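Local coordinates for conserved lipoprotein, putative (Clostridium novyi, PDB 4L1N) that is of unknown function but, as a putative lipoprotein assigned to a beta-propeller-like family, is probably tethered to the cell membrane, at residues Lys117-Tyr122 / Ser136-Thr141; Gly145-Lys150 / Leu161-Asp166; Lys168-Tyr173 / Gln184-Glu189. One frame throughout, in Å; residues are numbered along the deposited sequence.

How the interactions relate
The three contacts lie in series along the chain, each closing before the next opens, so none nests or crosses. Interaction 1 closes the hairpin of strands 118-125 and 130-137 at its open end. Strand 147-152 then pairs with 130-137 in the same antiparallel sheet, and interaction 2 closes the excursion through the neighbouring antiparallel strands 147-152 and 157-160, just where the chain leaves the second of them. Interaction 3 closes the hairpin of strands 169-177 and 180-188, part of a separate three-stranded sheet. Interactions 2 and 3 meet through Gly146 N and Val171 O, 2.8 Å apart and probably hydrogen-bonded. Tyr122 packs on Tyr173, joining interaction 1 to interaction 3.

Interaction 1. Residues Lys117-Tyr122 / Ser136-Thr141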
loop_
_atom_site.group_PDB
_atom_site.type_symbol
_atom_site.label_atom_id
_atom_site.label_comp_id
_atom_site.label_asym_id
_atom_site.label_seq_id
_atom_site.Cartn_x
_atom_site.Cartn_y
_atom_site.Cartn_z
ATOM N N LYS A 117 7.670 8.028 10.157
ATOM C CA LYS A 117 6.350 8.647 10.248
ATOM C C LYS A 117 5.268 8.020 9.348
ATOM O O LYS A 117 4.102 8.053 9.742
ATOM C CB LYS A 117 6.410 10.174 10.026
ATOM C CG LYS A 117 6.722 10.673 8.612
ATOM C CD LYS A 117 5.944 11.964 8.279
ATOM C CE LYS A 117 6.637 13.239 8.720
ATOM N NZ LYS A 117 5.721 14.411 8.672
ATOM N N ASN A 118 5.624 7.494 8.154
ATOM C CA ASN A 118 4.647 6.927 7.211
ATOM C C ASN A 118 4.821 5.444 7.005
ATOM O O ASN A 118 5.893 4.893 7.279
ATOM C CB ASN A 118 4.692 7.641 5.877
ATOM C CG ASN A 118 4.019 8.976 5.946
ATOM O OD1 ASN A 118 2.896 9.104 6.430
ATOM N ND2 ASN A 118 4.702 10.007 5.510
ATOM N N THR A 119 3.758 4.791 6.505
ATOM C CA THR A 119 3.741 3.343 6.330
ATOM C C THR A 119 2.855 2.843 5.179
ATOM O O THR A 119 1.804 3.442 4.941
ATOM C CB THR A 119 3.186 2.735 7.645
ATOM O OG1 THR A 119 3.257 1.325 7.580
ATOM C CG2 THR A 119 1.729 3.142 7.938
ATOM N N PRO A 120 3.166 1.693 4.513
ATOM C CA PRO A 120 2.154 1.102 3.625
ATOM C C PRO A 120 0.988 0.669 4.527
ATOM O O PRO A 120 1.244 0.068 5.576
ATOM C CB PRO A 120 2.875 -0.095 2.989
ATOM C CG PRO A 120 3.991 -0.386 3.841
ATOM C CD PRO A 120 4.348 0.818 4.638
ATOM N N LYS A 121 -0.258 1.028 4.191
ATOM C CA LYS A 121 -1.421 0.689 5.020
ATOM C C LYS A 121 -2.325 -0.355 4.341
ATOM O O LYS A 121 -2.902 -1.193 5.041
ATOM C CB LYS A 121 -2.220 1.962 5.362
ATOM C CG LYS A 121 -3.422 1.776 6.275
ATOM C CD LYS A 121 -3.095 1.222 7.657
ATOM C CE LYS A 121 -3.760 2.007 8.744
ATOM N NZ LYS A 121 -2.919 2.023 9.964
ATOM N N TYR A 122 -2.484 -0.277 3.000
ATOM C CA TYR A 122 -3.296 -1.198 2.187
ATOM C C TYR A 122 -2.594 -1.438 0.865
ATOM O O TYR A 122 -2.093 -0.492 0.252
ATOM C CB TYR A 122 -4.742 -0.689 1.952
ATOM C CG TYR A 122 -5.594 -1.618 1.098
ATOM C CD1 TYR A 122 -5.619 -1.497 -0.290
ATOM C CD2 TYR A 122 -6.365 -2.620 1.676
ATOM C CE1 TYR A 122 -6.358 -2.376 -1.081
ATOM C CE2 TYR A 122 -7.099 -3.512 0.895
ATOM C CZ TYR A 122 -7.097 -3.387 -0.483
ATOM O OH TYR A 122 -7.819 -4.266 -1.266
ATOM N N SER A 136 -0.196 5.826 4.543
ATOM C CA SER A 136 -0.762 6.531 5.692
ATOM C C SER A 136 0.304 6.803 6.759
ATOM O O SER A 136 1.379 6.238 6.674
ATOM C CB SER A 136 -1.886 5.697 6.307
ATOM O OG SER A 136 -1.409 4.519 6.939
ATOM N N ARG A 137 -0.008 7.625 7.784
ATOM C CA ARG A 137 0.861 7.901 8.921
ATOM C C ARG A 137 0.989 6.613 9.718
ATOM O O ARG A 137 0.027 5.839 9.767
ATOM C CB ARG A 137 0.337 9.066 9.780
ATOM C CG ARG A 137 0.546 10.469 9.173
ATOM C CD ARG A 137 1.964 10.992 9.351
ATOM N NE ARG A 137 2.078 12.445 9.194
ATOM C CZ ARG A 137 2.228 13.081 8.032
ATOM N NH1 ARG A 137 2.237 12.401 6.890
ATOM N NH2 ARG A 137 2.347 14.402 8.002
ATOM N N ALA A 138 2.203 6.327 10.232
ATOM C CA ALA A 138 2.529 5.089 10.931
ATOM C C ALA A 138 1.906 5.021 12.313
ATOM O O ALA A 138 1.605 3.927 12.798
ATOM C CB ALA A 138 4.033 4.936 11.038
ATOM N N HIS A 139 1.731 6.183 12.957
ATOM C CA HIS A 139 1.187 6.248 14.307
ATOM C C HIS A 139 -0.082 7.125 14.366
ATOM O O HIS A 139 -0.258 8.024 13.538
ATOM C CB HIS A 139 2.279 6.750 15.262
ATOM C CG HIS A 139 3.534 5.932 15.180
ATOM N ND1 HIS A 139 4.606 6.332 14.397
ATOM C CD2 HIS A 139 3.820 4.725 15.726
ATOM C CE1 HIS A 139 5.521 5.380 14.520
ATOM N NE2 HIS A 139 5.090 4.387 15.302
ATOM N N GLY A 140 -0.971 6.816 15.307
ATOM C CA GLY A 140 -2.216 7.555 15.478
ATOM C C GLY A 140 -3.462 6.761 15.160
ATOM O O GLY A 140 -3.391 5.733 14.481
ATOM N N THR A 141 -4.618 7.272 15.637
ATOM C CA THR A 141 -5.973 6.692 15.544
ATOM C C THR A 141 -6.818 7.244 14.363
ATOM O O THR A 141 -7.899 6.709 14.045
ATOM C CB THR A 141 -6.727 6.970 16.878
ATOM O OG1 THR A 141 -6.626 8.358 17.244
ATOM C CG2 THR A 141 -6.233 6.095 18.026
HETATM O O HOH W 1 -0.854 3.305 11.268
#
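Arg137 runs alongside Lys117 and crosses Asn118 at an angle at the open end of an antiparallel beta hairpin, where strands 118-125 and 130-137 part. Thr119 and Ser136 form a hydrogen-bonded pair, with Thr119 N giving to Ser136 O at 2.8 Å and Ser136 N giving to Thr119 O. Beyond it Ala138 N reaches Lys117 O, so the backbone pairing outlasts strand 130-137 by one step.

The Arg137 side chain can be followed outward. CB passes Lys117 O at 3.9 Å, and CG and CD run past Asn118 OD1. NE comes beside Lys117 CD: two long chains can lie along each other here while their charged ends stay exposed. NH1 gives a weak hydrogen bond to Asn118 OD1, 3.4 Å away, the oxygen lying at the guanidinium edge while the amide and guanidinium planes stand 64° apart. Lys117 NZ sits over one face, toward the rim near NH2. Both are donors of like charge, so no bond links them, and exposure to solvent probably screens the repulsion.

Thr119 and Ser136 are buried. The hydroxyl of Thr119 is turned anti to the backbone N (chi1 -175°), leaving CG2 against Ser136 and Ala138, where a small methyl fits. OG1 gives to Pro120 O and is hydrogen-bonded to Gly94 N, which satisfies a hydroxyl inside the fold.

Lys121 lays its methylene chain past Ser136 OG, and bends along the chain carry the ammonium group to a water. That water accepts from Lys121 NZ at 2.8 Å and donates to Arg137 O at 3.1 Å.

Interaction 2. Residues Gly145-Lys150 / Leu161-Asp166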
loop_
_atom_site.group_PDB
_atom_site.type_symbol
_atom_site.label_atom_id
_atom_site.label_comp_id
_atom_site.label_asym_id
_atom_site.label_seq_id
_atom_site.Cartn_x
_atom_site.Cartn_y
_atom_site.Cartn_z
ATOM N N GLY A 145 -6.052 5.953 6.355
ATOM C CA GLY A 145 -5.715 5.998 4.945
ATOM C C GLY A 145 -4.846 7.167 4.584
ATOM O O GLY A 145 -4.346 7.862 5.464
ATOM N N GLY A 146 -4.676 7.383 3.284
ATOM C CA GLY A 146 -3.854 8.477 2.790
ATOM C C GLY A 146 -3.878 8.607 1.292
ATOM O O GLY A 146 -4.933 8.848 0.697
ATOM N N ILE A 147 -2.698 8.469 0.670
ATOM C CA ILE A 147 -2.555 8.613 -0.783
ATOM C C ILE A 147 -2.380 7.238 -1.397
ATOM O O ILE A 147 -1.665 6.403 -0.832
ATOM C CB ILE A 147 -1.384 9.582 -1.129
ATOM C CG1 ILE A 147 -1.564 10.948 -0.419
ATOM C CG2 ILE A 147 -1.253 9.779 -2.630
ATOM C CD1 ILE A 147 -0.309 11.746 -0.170
ATOM N N LEU A 148 -3.036 7.010 -2.558
ATOM C CA LEU A 148 -2.942 5.781 -3.353
ATOM C C LEU A 148 -1.869 5.985 -4.418
ATOM O O LEU A 148 -1.843 7.019 -5.113
ATOM C CB LEU A 148 -4.315 5.442 -3.979
ATOM C CG LEU A 148 -4.512 4.136 -4.750
ATOM C CD1 LEU A 148 -4.570 2.960 -3.828
ATOM C CD2 LEU A 148 -5.856 4.144 -5.456
ATOM N N TYR A 149 -0.937 5.010 -4.493
ATOM C CA TYR A 149 0.183 4.955 -5.426
ATOM C C TYR A 149 0.189 3.664 -6.210
ATOM O O TYR A 149 -0.329 2.646 -5.728
ATOM C CB TYR A 149 1.514 5.037 -4.658
ATOM C CG TYR A 149 1.769 6.315 -3.895
ATOM C CD1 TYR A 149 2.397 7.401 -4.501
ATOM C CD2 TYR A 149 1.414 6.431 -2.556
ATOM C CE1 TYR A 149 2.622 8.589 -3.803
ATOM C CE2 TYR A 149 1.651 7.604 -1.842
ATOM C CZ TYR A 149 2.257 8.681 -2.467
ATOM O OH TYR A 149 2.541 9.803 -1.723
ATOM N N LYS A 150 0.874 3.689 -7.398
ATOM C CA LYS A 150 1.197 2.538 -8.261
ATOM C C LYS A 150 2.646 2.253 -8.000
ATOM O O LYS A 150 3.480 3.103 -8.319
ATOM C CB LYS A 150 0.923 2.831 -9.741
ATOM C CG LYS A 150 1.183 1.639 -10.670
ATOM C CD LYS A 150 0.831 1.961 -12.122
ATOM C CE LYS A 150 2.019 2.248 -12.991
ATOM N NZ LYS A 150 2.038 1.366 -14.190
ATOM N N LEU A 161 -1.870 7.532 -7.877
ATOM C CA LEU A 161 -3.071 7.115 -8.599
ATOM C C LEU A 161 -4.218 7.986 -8.150
ATOM O O LEU A 161 -5.116 8.305 -8.938
ATOM C CB LEU A 161 -3.415 5.641 -8.339
ATOM C CG LEU A 161 -2.660 4.596 -9.088
ATOM C CD1 LEU A 161 -3.002 3.221 -8.537
ATOM C CD2 LEU A 161 -2.978 4.660 -10.551
ATOM N N TYR A 162 -4.219 8.316 -6.844
ATOM C CA TYR A 162 -5.257 9.111 -6.230
ATOM C C TYR A 162 -4.733 9.831 -4.991
ATOM O O TYR A 162 -4.515 9.214 -3.963
ATOM C CB TYR A 162 -6.495 8.246 -5.869
ATOM C CG TYR A 162 -7.754 9.071 -5.779
ATOM C CD1 TYR A 162 -7.959 9.952 -4.724
ATOM C CD2 TYR A 162 -8.698 9.049 -6.797
ATOM C CE1 TYR A 162 -9.096 10.751 -4.657
ATOM C CE2 TYR A 162 -9.825 9.869 -6.755
ATOM C CZ TYR A 162 -10.009 10.728 -5.686
ATOM O OH TYR A 162 -11.115 11.531 -5.590
ATOM N N ASN A 163 -4.548 11.134 -5.103
ATOM C CA ASN A 163 -4.181 12.017 -4.015
ATOM C C ASN A 163 -5.269 13.069 -3.930
ATOM O O ASN A 163 -5.438 13.820 -4.896
ATOM C CB ASN A 163 -2.810 12.642 -4.256
ATOM C CG ASN A 163 -2.377 13.649 -3.221
ATOM O OD1 ASN A 163 -3.122 14.026 -2.309
ATOM N ND2 ASN A 163 -1.149 14.106 -3.337
ATOM N N THR A 164 -6.003 13.138 -2.796
ATOM C CA THR A 164 -7.095 14.100 -2.621
ATOM C C THR A 164 -6.604 15.536 -2.337
ATOM O O THR A 164 -7.421 16.450 -2.327
ATOM C CB THR A 164 -8.043 13.687 -1.475
ATOM O OG1 THR A 164 -7.361 13.890 -0.256
ATOM C CG2 THR A 164 -8.540 12.244 -1.558
ATOM N N LYS A 165 -5.318 15.717 -2.016
ATOM C CA LYS A 165 -4.671 16.979 -1.625
ATOM C C LYS A 165 -5.419 17.626 -0.399
ATOM O O LYS A 165 -5.360 18.837 -0.189
ATOM C CB LYS A 165 -4.528 17.950 -2.813
ATOM C CG LYS A 165 -3.646 17.429 -3.945
ATOM C CD LYS A 165 -2.200 17.885 -3.834
ATOM C CE LYS A 165 -1.262 17.243 -4.833
ATOM N NZ LYS A 165 0.111 17.801 -4.714
ATOM N N ASP A 166 -6.059 16.776 0.435
ATOM C CA ASP A 166 -6.789 17.141 1.652
ATOM C C ASP A 166 -6.606 16.024 2.668
ATOM O O ASP A 166 -6.980 14.884 2.416
ATOM C CB ASP A 166 -8.278 17.398 1.351
ATOM C CG ASP A 166 -9.091 18.012 2.473
ATOM O OD1 ASP A 166 -8.623 17.984 3.643
ATOM O OD2 ASP A 166 -10.192 18.526 2.189
#
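Leu148 is set obliquely against two consecutive side chains, Leu161 and Tyr162. Its CG meets Leu161 CB at 4.0 Å, while its CB lies at the same distance from Tyr162 CB. With CG anti to the backbone N (chi1 -174°), the branched end of Leu148 reaches inward between the sheets, onto Val134, Val171 and Val183. The Tyr162 ring leads away from Leu148 toward Val171 and Ile185 of the three-stranded sheet, a large flat group well fitted to bridge two sheets. Leu161 faces the same strand as Tyr162 does, and its CG also lies against Lys150 N and CB.

Two residues facing one make this a classic beta bulge, formed where the chain turns a corner at Leu161 on leaving strand 157-160. Leu148 O accepts from both Leu161 N (2.8 Å) and Tyr162 N (3.2 Å), which approach from the same face of its carbonyl plane. Tyr162 O is in turn held by Leu148 N.

Ile147 and Asn163 extend in the same direction, flank to flank, with Ile147 CG2 3.6 Å from Asn163 CB. The asparagine thus has an apolar flank and a polar tip: ND2 gives to Glu160, and OD1 accepts from Lys165 N at 2.8 Å in an Asx turn. Thr164 OG1 follows with an ST turn to Asp166 N, and also bonds to Lys169 O.

Interaction 3. Residues Lys168-Tyr173 / Gln184-Glu189; sequences KKQVVY and QILVYE
Gln170 and Leu186 are paired in the antiparallel beta hairpin of strands 169-177 and 180-188, the first two strands of the three-stranded sheet. Backbone hydrogen bonds come first. These two residues exchange a pair, at 2.9 Å from Gln170 N to Leu186 O and 2.8 Å from Leu186 N to Gln170 O. Tyr188 N gives to Lys168 O, and Val172 N to Gln184 O.

Apolar packing follows. On one face Lys169 lies alongside Val187, CG to CG1 3.6 Å, so its methylenes cover the valine; next to them Val171 CG2 meets Ile185 CG1 at 4.3 Å. Leu186, on the other face, takes Val172 CG1 against its CB at 3.8 Å.

The polar ends find partners beyond the hairpin. The extended Gln170 stands next to the Tyr188 edge, its amide 70° from the ring plane, and holds the loop between strands 130-137 and 147-152 by accepting from Gly145 N and giving to Val142 O. Lys168 NZ forms a salt bridge with Asp191.

One CH-pi contact remains, made by Gln184 on the Tyr173 ring. The turn about its CB-CG bond (chi2 -84°) directs the amide on toward Thr200, where OE1 is hydrogen-bonded. Gln184 CG lies above Tyr173 CZ, and its CB sits over the ring centre, 3.8 Å from the centroid.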
loop_
_atom_site.group_PDB
_atom_site.type_symbol
_atom_site.label_atom_id
_atom_site.label_comp_id
_atom_site.label_asym_id
_atom_site.label_seq_id
_atom_site.Cartn_x
_atom_site.Cartn_y
_atom_site.Cartn_z
ATOM N N LYS A 168 -8.103 15.567 5.398
ATOM C CA LYS A 168 -9.400 15.204 5.962
ATOM C C LYS A 168 -10.108 14.178 5.059
ATOM O O LYS A 168 -11.132 13.626 5.440
ATOM C CB LYS A 168 -10.288 16.447 6.136
ATOM C CG LYS A 168 -10.136 17.148 7.483
ATOM C CD LYS A 168 -11.188 18.270 7.660
ATOM C CE LYS A 168 -10.960 19.517 6.831
ATOM N NZ LYS A 168 -9.761 20.283 7.290
ATOM N N LYS A 169 -9.574 13.961 3.856
ATOM C CA LYS A 169 -10.040 13.045 2.818
ATOM C C LYS A 169 -8.933 12.005 2.581
ATOM O O LYS A 169 -7.960 12.288 1.882
ATOM C CB LYS A 169 -10.357 13.830 1.525
ATOM C CG LYS A 169 -11.737 14.456 1.471
ATOM C CD LYS A 169 -11.689 15.882 0.932
ATOM C CE LYS A 169 -13.044 16.448 0.541
ATOM N NZ LYS A 169 -13.527 15.856 -0.746
ATOM N N GLN A 170 -9.071 10.813 3.180
ATOM C CA GLN A 170 -8.060 9.764 3.087
ATOM C C GLN A 170 -8.498 8.579 2.250
ATOM O O GLN A 170 -9.504 7.982 2.584
ATOM C CB GLN A 170 -7.754 9.228 4.497
ATOM C CG GLN A 170 -7.253 10.251 5.489
ATOM C CD GLN A 170 -7.057 9.700 6.880
ATOM O OE1 GLN A 170 -7.187 8.501 7.149
ATOM N NE2 GLN A 170 -6.711 10.577 7.803
ATOM N N VAL A 171 -7.685 8.144 1.260
ATOM C CA VAL A 171 -7.935 6.906 0.509
ATOM C C VAL A 171 -7.676 5.751 1.488
ATOM O O VAL A 171 -6.611 5.723 2.095
ATOM C CB VAL A 171 -7.073 6.812 -0.766
ATOM C CG1 VAL A 171 -7.259 5.470 -1.465
ATOM C CG2 VAL A 171 -7.360 7.973 -1.725
ATOM N N VAL A 172 -8.678 4.888 1.740
ATOM C CA VAL A 172 -8.543 3.797 2.717
ATOM C C VAL A 172 -8.196 2.485 2.010
ATOM O O VAL A 172 -7.449 1.686 2.583
ATOM C CB VAL A 172 -9.742 3.617 3.710
ATOM C CG1 VAL A 172 -9.818 4.761 4.706
ATOM C CG2 VAL A 172 -11.074 3.443 3.003
ATOM N N TYR A 173 -8.711 2.263 0.783
ATOM C CA TYR A 173 -8.428 1.082 -0.046
ATOM C C TYR A 173 -8.893 1.297 -1.498
ATOM O O TYR A 173 -9.465 2.337 -1.802
ATOM C CB TYR A 173 -9.052 -0.199 0.552
ATOM C CG TYR A 173 -10.559 -0.210 0.645
ATOM C CD1 TYR A 173 -11.337 -0.706 -0.397
ATOM C CD2 TYR A 173 -11.208 0.168 1.819
ATOM C CE1 TYR A 173 -12.731 -0.771 -0.299
ATOM C CE2 TYR A 173 -12.605 0.149 1.915
ATOM C CZ TYR A 173 -13.361 -0.364 0.867
ATOM O OH TYR A 173 -14.735 -0.443 0.958
ATOM N N GLN A 184 -11.889 3.977 -2.300
ATOM C CA GLN A 184 -12.667 4.386 -1.138
ATOM C C GLN A 184 -11.968 5.472 -0.424
ATOM O O GLN A 184 -10.794 5.338 -0.061
ATOM C CB GLN A 184 -12.995 3.269 -0.157
ATOM C CG GLN A 184 -14.095 2.388 -0.644
ATOM C CD GLN A 184 -15.452 2.908 -0.364
ATOM O OE1 GLN A 184 -16.265 2.988 -1.256
ATOM N NE2 GLN A 184 -15.747 3.207 0.872
ATOM N N ILE A 185 -12.703 6.552 -0.184
ATOM C CA ILE A 185 -12.171 7.706 0.520
ATOM C C ILE A 185 -12.956 7.863 1.813
ATOM O O ILE A 185 -14.164 7.728 1.795
ATOM C CB ILE A 185 -12.252 8.965 -0.407
ATOM C CG1 ILE A 185 -11.552 8.694 -1.727
ATOM C CG2 ILE A 185 -11.690 10.229 0.261
ATOM C CD1 ILE A 185 -12.165 9.254 -2.832
ATOM N N LEU A 186 -12.275 8.110 2.924
ATOM C CA LEU A 186 -12.893 8.430 4.206
ATOM C C LEU A 186 -12.795 9.967 4.397
ATOM O O LEU A 186 -11.686 10.532 4.494
ATOM C CB LEU A 186 -12.224 7.657 5.354
ATOM C CG LEU A 186 -12.609 8.058 6.799
ATOM C CD1 LEU A 186 -13.923 7.439 7.215
ATOM C CD2 LEU A 186 -11.489 7.695 7.795
ATOM N N VAL A 187 -13.955 10.643 4.351
ATOM C CA VAL A 187 -14.018 12.094 4.505
ATOM C C VAL A 187 -14.432 12.487 5.925
ATOM O O VAL A 187 -15.474 12.067 6.384
ATOM C CB VAL A 187 -14.956 12.745 3.494
ATOM C CG1 VAL A 187 -14.750 14.250 3.480
ATOM C CG2 VAL A 187 -14.767 12.151 2.104
ATOM N N TYR A 188 -13.598 13.287 6.612
ATOM C CA TYR A 188 -13.886 13.869 7.912
ATOM C C TYR A 188 -14.517 15.236 7.642
ATOM O O TYR A 188 -14.101 15.924 6.712
ATOM C CB TYR A 188 -12.621 13.968 8.747
ATOM C CG TYR A 188 -12.131 12.647 9.317
ATOM C CD1 TYR A 188 -12.752 12.067 10.430
ATOM C CD2 TYR A 188 -10.978 12.040 8.828
ATOM C CE1 TYR A 188 -12.257 10.899 11.009
ATOM C CE2 TYR A 188 -10.487 10.860 9.385
ATOM C CZ TYR A 188 -11.132 10.287 10.472
ATOM O OH TYR A 188 -10.616 9.127 11.019
ATOM N N GLU A 189 -15.580 15.589 8.368
ATOM C CA GLU A 189 -16.314 16.831 8.147
ATOM C C GLU A 189 -15.526 18.066 8.558
ATOM O O GLU A 189 -15.634 19.096 7.892
ATOM C CB GLU A 189 -17.674 16.807 8.859
ATOM C CG GLU A 189 -18.648 15.720 8.393
ATOM C CD GLU A 189 -18.872 15.436 6.911
ATOM O OE1 GLU A 189 -19.084 16.396 6.135
ATOM O OE2 GLU A 189 -18.878 14.240 6.535
#